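Succinate-semialdehyde dehydrogenase (Synechococcus sp., PDB 4ITA) probably oxidises succinic semialdehyde to succinate with NADP+ as hydride acceptor. Local coordinates at residues L291-P296 with T301-L306; M75-Q80 with T257-Q262. All coordinates share one frame; numbering follows the deposited sequence.

In the fold
Contact 1 folds back on itself the long loop between helices 274-289 and 309-325, and contact 2 sets the turn after helix 245-257 against the loop that joins helix 64-75 to helix 79-103. Their centres lie about 8 Å apart, and two hydrogen bonds stitch them together: Gly-304 N reaches Asn-260 OD1 at 2.8 Å, and His-79 N reaches Pro-296 O, also at 2.8 Å. The amide of Asn-260 bridges the two, since its ND2 reaches Gly-76 O within contact 2. Contact 2 is the deeper one and borders the cofactor site, the side chain of Asn-259 being about 7 Å from the bound NADPH. Contact 1 sits farther out, its centre about 21 Å from that of the chain.

Contact 1. Residues L291-P296 with T301-L306; sequences LKIGDP and TDIGPL
Asp-302 reaches across to the backbone of Leu-291 and Lys-292, touching this strip of chain from CB to its tip. CB packs 3.4 Å from Lys-292 O. With CG turned anti to its own carbonyl carbon (chi1 -69°), the carboxylate is carried to the Leu-291 side, where CG meets Leu-291 CD2 at 3.9 Å, the two side chains crossing at about a right angle. At the tip, OD2 takes the N-H of Lys-292 on its anti lone pair, 2.9 Å from Lys-292 N, with an N-H...O angle of 179°.

The same lysine offers its carbonyl to two donors: Asp-302 N, with a bent bond, and Ile-303 N, with a straighter one. Gly-294 N then donates to Ile-303 O at 3.0 Å. Bonds from Ile-303 to the residues on both sides of Ile-293 make a single parallel beta bridge, formed within the loop that joins helix 274-289 to helix 309-325. Beside it the two isoleucines run side by side and point the same way, with Ile-293 CG1 4.1 Å from Ile-303 CB. Farther along, Thr-301 OG1 donates to Asp-295 O at 2.6 Å, coming from above the carbonyl plane, while its methyl CG2 rests near Gly-294 O. The rings of Pro-296 and Pro-305 meet through their CD atoms, 3.8 Å apart, and Thr-11 touches both prolines.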
loop_
_atom_site.group_PDB
_atom_site.type_symbol
_atom_site.label_atom_id
_atom_site.label_comp_id
_atom_site.label_asym_id
_atom_site.label_seq_id
_atom_site.Cartn_x
_atom_site.Cartn_y
_atom_site.Cartn_z
ATOM N N LEU A 291 -32.967 2.338 26.034
ATOM C CA LEU A 291 -32.013 1.242 25.898
ATOM C C LEU A 291 -31.723 0.631 27.269
ATOM O O LEU A 291 -31.636 1.342 28.264
ATOM C CB LEU A 291 -30.720 1.733 25.246
ATOM C CG LEU A 291 -30.873 2.176 23.790
ATOM C CD1 LEU A 291 -29.588 2.819 23.286
ATOM C CD2 LEU A 291 -31.264 1.003 22.904
ATOM N N LYS A 292 -31.582 -0.690 27.319
ATOM C CA LYS A 292 -31.329 -1.371 28.585
ATOM C C LYS A 292 -29.837 -1.443 28.877
ATOM O O LYS A 292 -29.069 -2.017 28.099
ATOM C CB LYS A 292 -31.933 -2.773 28.581
ATOM C CG LYS A 292 -31.947 -3.421 29.958
ATOM C CD LYS A 292 -32.770 -4.691 29.970
ATOM C CE LYS A 292 -33.394 -4.935 31.339
ATOM N NZ LYS A 292 -34.276 -6.139 31.350
ATOM N N ILE A 293 -29.433 -0.853 29.995
ATOM C CA ILE A 293 -28.042 -0.860 30.417
ATOM C C ILE A 293 -27.874 -1.889 31.527
ATOM O O ILE A 293 -28.669 -1.932 32.465
ATOM C CB ILE A 293 -27.619 0.529 30.939
ATOM C CG1 ILE A 293 -28.040 1.624 29.952
ATOM C CG2 ILE A 293 -26.115 0.576 31.213
ATOM C CD1 ILE A 293 -27.959 3.036 30.520
ATOM N N GLY A 294 -26.848 -2.725 31.431
ATOM C CA GLY A 294 -26.630 -3.711 32.472
ATOM C C GLY A 294 -25.586 -4.748 32.127
ATOM O O GLY A 294 -24.711 -4.519 31.290
ATOM N N ASP A 295 -25.683 -5.891 32.796
ATOM C CA ASP A 295 -24.743 -6.994 32.625
ATOM C C ASP A 295 -24.802 -7.475 31.182
ATOM O O ASP A 295 -25.848 -7.899 30.714
ATOM C CB ASP A 295 -25.122 -8.141 33.569
ATOM C CG ASP A 295 -24.053 -9.226 33.647
ATOM O OD1 ASP A 295 -23.233 -9.352 32.717
ATOM O OD2 ASP A 295 -24.030 -9.960 34.658
ATOM N N PRO A 296 -23.665 -7.410 30.471
ATOM C CA PRO A 296 -23.677 -7.800 29.057
ATOM C C PRO A 296 -23.935 -9.296 28.828
ATOM O O PRO A 296 -24.301 -9.687 27.720
ATOM C CB PRO A 296 -22.282 -7.387 28.569
ATOM C CG PRO A 296 -21.427 -7.392 29.800
ATOM C CD PRO A 296 -22.350 -6.898 30.894
ATOM N N THR A 301 -29.838 -7.201 27.654
ATOM C CA THR A 301 -29.003 -6.005 27.743
ATOM C C THR A 301 -28.685 -5.409 26.372
ATOM O O THR A 301 -28.283 -6.127 25.456
ATOM C CB THR A 301 -27.697 -6.313 28.497
ATOM O OG1 THR A 301 -28.017 -6.703 29.837
ATOM C CG2 THR A 301 -26.778 -5.097 28.527
ATOM N N ASP A 302 -28.881 -4.100 26.232
ATOM C CA ASP A 302 -28.445 -3.376 25.036
ATOM C C ASP A 302 -27.040 -2.810 25.201
ATOM O O ASP A 302 -26.213 -2.900 24.298
ATOM C CB ASP A 302 -29.391 -2.209 24.735
ATOM C CG ASP A 302 -30.756 -2.664 24.280
ATOM O OD1 ASP A 302 -30.837 -3.427 23.300
ATOM O OD2 ASP A 302 -31.753 -2.264 24.917
ATOM N N ILE A 303 -26.789 -2.214 26.359
ATOM C CA ILE A 303 -25.556 -1.487 26.615
ATOM C C ILE A 303 -24.825 -2.087 27.817
ATOM O O ILE A 303 -25.316 -2.010 28.943
ATOM C CB ILE A 303 -25.842 0.006 26.944
ATOM C CG1 ILE A 303 -26.728 0.660 25.876
ATOM C CG2 ILE A 303 -24.542 0.778 27.141
ATOM C CD1 ILE A 303 -26.086 0.758 24.509
ATOM N N GLY A 304 -23.671 -2.703 27.571
ATOM C CA GLY A 304 -22.776 -3.107 28.645
ATOM C C GLY A 304 -21.819 -1.980 28.996
ATOM O O GLY A 304 -21.970 -0.856 28.519
ATOM N N PRO A 305 -20.812 -2.273 29.824
ATOM C CA PRO A 305 -19.821 -1.260 30.189
ATOM C C PRO A 305 -18.888 -0.981 29.014
ATOM O O PRO A 305 -18.748 -1.832 28.132
ATOM C CB PRO A 305 -19.027 -1.949 31.306
ATOM C CG PRO A 305 -19.078 -3.409 30.921
ATOM C CD PRO A 305 -20.459 -3.610 30.340
ATOM N N LEU A 306 -18.259 0.186 29.004
ATOM C CA LEU A 306 -17.143 0.425 28.098
ATOM C C LEU A 306 -16.003 -0.521 28.467
ATOM O O LEU A 306 -15.950 -1.036 29.586
ATOM C CB LEU A 306 -16.692 1.880 28.181
ATOM C CG LEU A 306 -17.784 2.892 27.830
ATOM C CD1 LEU A 306 -17.249 4.301 27.996
ATOM C CD2 LEU A 306 -18.299 2.670 26.408
#

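Contact 2. Residues M75-Q80 with T257-Q262; sequences MGKTHQ and TMNNGQ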
loop_
_atom_site.group_PDB
_atom_site.type_symbol
_atom_site.label_atom_id
_atom_site.label_comp_id
_atom_site.label_asym_id
_atom_site.label_seq_id
_atom_site.Cartn_x
_atom_site.Cartn_y
_atom_site.Cartn_z
ATOM N N MET A 75 -13.973 -7.806 27.431
ATOM C CA MET A 75 -14.121 -6.449 26.912
ATOM C C MET A 75 -15.538 -5.872 26.927
ATOM O O MET A 75 -15.752 -4.756 26.461
ATOM C CB MET A 75 -13.430 -6.297 25.551
ATOM C CG MET A 75 -13.796 -7.351 24.506
ATOM S SD MET A 75 -15.500 -7.243 23.851
ATOM C CE MET A 75 -15.475 -5.581 23.134
ATOM N N GLY A 76 -16.494 -6.626 27.464
ATOM C CA GLY A 76 -17.778 -6.060 27.862
ATOM C C GLY A 76 -18.883 -5.911 26.829
ATOM O O GLY A 76 -19.963 -5.419 27.159
ATOM N N LYS A 77 -18.650 -6.317 25.585
ATOM C CA LYS A 77 -19.739 -6.274 24.605
ATOM C C LYS A 77 -20.810 -7.300 24.986
ATOM O O LYS A 77 -20.511 -8.282 25.670
ATOM C CB LYS A 77 -19.229 -6.510 23.177
ATOM C CG LYS A 77 -18.956 -7.962 22.825
ATOM C CD LYS A 77 -18.309 -8.080 21.447
ATOM C CE LYS A 77 -19.321 -7.855 20.355
ATOM N NZ LYS A 77 -18.685 -7.352 19.097
ATOM N N THR A 78 -22.054 -7.080 24.567
ATOM C CA THR A 78 -23.107 -8.011 24.955
ATOM C C THR A 78 -22.805 -9.411 24.432
ATOM O O THR A 78 -22.220 -9.581 23.351
ATOM C CB THR A 78 -24.496 -7.592 24.454
ATOM O OG1 THR A 78 -24.524 -7.633 23.021
ATOM C CG2 THR A 78 -24.853 -6.195 24.948
ATOM N N HIS A 79 -23.190 -10.416 25.207
ATOM C CA HIS A 79 -22.988 -11.798 24.807
ATOM C C HIS A 79 -23.680 -12.080 23.472
ATOM O O HIS A 79 -23.137 -12.784 22.613
ATOM C CB HIS A 79 -23.503 -12.734 25.900
ATOM C CG HIS A 79 -23.226 -14.182 25.641
ATOM N ND1 HIS A 79 -24.229 -15.105 25.458
ATOM C CD2 HIS A 79 -22.060 -14.861 25.536
ATOM C CE1 HIS A 79 -23.694 -16.298 25.251
ATOM N NE2 HIS A 79 -22.381 -16.177 25.300
ATOM N N GLN A 80 -24.863 -11.512 23.278
ATOM C CA GLN A 80 -25.583 -11.712 22.030
ATOM C C GLN A 80 -24.840 -11.132 20.829
ATOM O O GLN A 80 -24.779 -11.763 19.772
ATOM C CB GLN A 80 -27.009 -11.160 22.123
ATOM C CG GLN A 80 -27.889 -11.920 23.114
ATOM C CD GLN A 80 -27.969 -13.416 22.823
ATOM O OE1 GLN A 80 -27.741 -14.246 23.705
ATOM N NE2 GLN A 80 -28.304 -13.764 21.589
ATOM N N THR A 257 -25.080 2.865 18.914
ATOM C CA THR A 257 -24.985 2.227 20.225
ATOM C C THR A 257 -24.521 0.771 20.232
ATOM O O THR A 257 -24.206 0.245 21.294
ATOM C CB THR A 257 -26.296 2.378 21.049
ATOM O OG1 THR A 257 -27.351 1.623 20.441
ATOM C CG2 THR A 257 -26.697 3.853 21.153
ATOM N N MET A 258 -24.474 0.123 19.072
ATOM C CA MET A 258 -23.969 -1.252 18.988
ATOM C C MET A 258 -22.537 -1.317 19.504
ATOM O O MET A 258 -21.791 -0.355 19.391
ATOM C CB MET A 258 -24.014 -1.758 17.539
ATOM C CG MET A 258 -23.137 -0.948 16.583
ATOM S SD MET A 258 -23.246 -1.382 14.827
ATOM C CE MET A 258 -22.172 -0.127 14.115
ATOM N N ASN A 259 -22.165 -2.457 20.076
ATOM C CA ASN A 259 -20.826 -2.649 20.634
ATOM C C ASN A 259 -20.510 -1.605 21.700
ATOM O O ASN A 259 -19.359 -1.170 21.853
ATOM C CB ASN A 259 -19.746 -2.627 19.547
ATOM C CG ASN A 259 -18.618 -3.592 19.840
ATOM O OD1 ASN A 259 -18.866 -4.759 20.133
ATOM N ND2 ASN A 259 -17.377 -3.114 19.779
ATOM N N ASN A 260 -21.552 -1.199 22.430
ATOM C CA ASN A 260 -21.460 -0.146 23.447
ATOM C C ASN A 260 -20.867 1.150 22.891
ATOM O O ASN A 260 -20.188 1.899 23.595
ATOM C CB ASN A 260 -20.693 -0.649 24.680
ATOM C CG ASN A 260 -21.241 -1.968 25.199
ATOM O OD1 ASN A 260 -22.440 -2.225 25.102
ATOM N ND2 ASN A 260 -20.366 -2.817 25.729
ATOM N N GLY A 261 -21.138 1.386 21.612
ATOM C CA GLY A 261 -20.661 2.563 20.915
ATOM C C GLY A 261 -19.262 2.440 20.348
ATOM O O GLY A 261 -18.820 3.313 19.606
ATOM N N GLN A 262 -18.559 1.364 20.698
ATOM C CA GLN A 262 -17.138 1.239 20.379
ATOM C C GLN A 262 -16.902 0.591 19.023
ATOM O O GLN A 262 -16.370 -0.519 18.912
ATOM C CB GLN A 262 -16.424 0.474 21.494
ATOM C CG GLN A 262 -16.585 1.157 22.853
ATOM C CD GLN A 262 -16.398 0.220 24.025
ATOM O OE1 GLN A 262 -15.689 0.542 24.982
ATOM N NE2 GLN A 262 -17.040 -0.947 23.965
HETATM O O HOH W 1 -17.523 -2.807 26.006
HETATM O O HOH W 2 -22.275 -4.633 23.062
#
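The turn that follows helix 245-257, with left-handed backbone angles at Asn-259, Asn-260 and Gly-261, meets the loop between helices 64-75 and 79-103 through Lys-77 and Gly-76. Lys-77 wraps its bent chain (chi3 -75°) around Asn-259 OD1, passing it with CE at 3.1 Å and ending with NZ bonded to OD1 at 2.8 Å from above the carbonyl plane. Glu-85 holds the same ammonium in a salt bridge. The other end of the amide faces its own turn, Asn-259 ND2 donating to Gln-262 O at 2.9 Å and also to Asn-133 O. A leucine in place of Asn-259 would probably cost the lysine ammonium its amide oxygen partner and leave Gln-262 O and Asn-133 O each without the N-H it now receives from this amide.

Asn-260 ND2 donates to Gly-76 O at 3.0 Å, with Gly-76 O in the amide plane but the nitrogen well above the carbonyl plane, while OD1 takes the N-H of Gly-304. A water 2.9 Å from Asn-260 ND2 also accepts from Gln-262 NE2 and donates to Met-75 O. Such an Asn-Gly-Gln turn, running on to a cysteine, is typical of the segment that carries the nucleophile in aldehyde dehydrogenases.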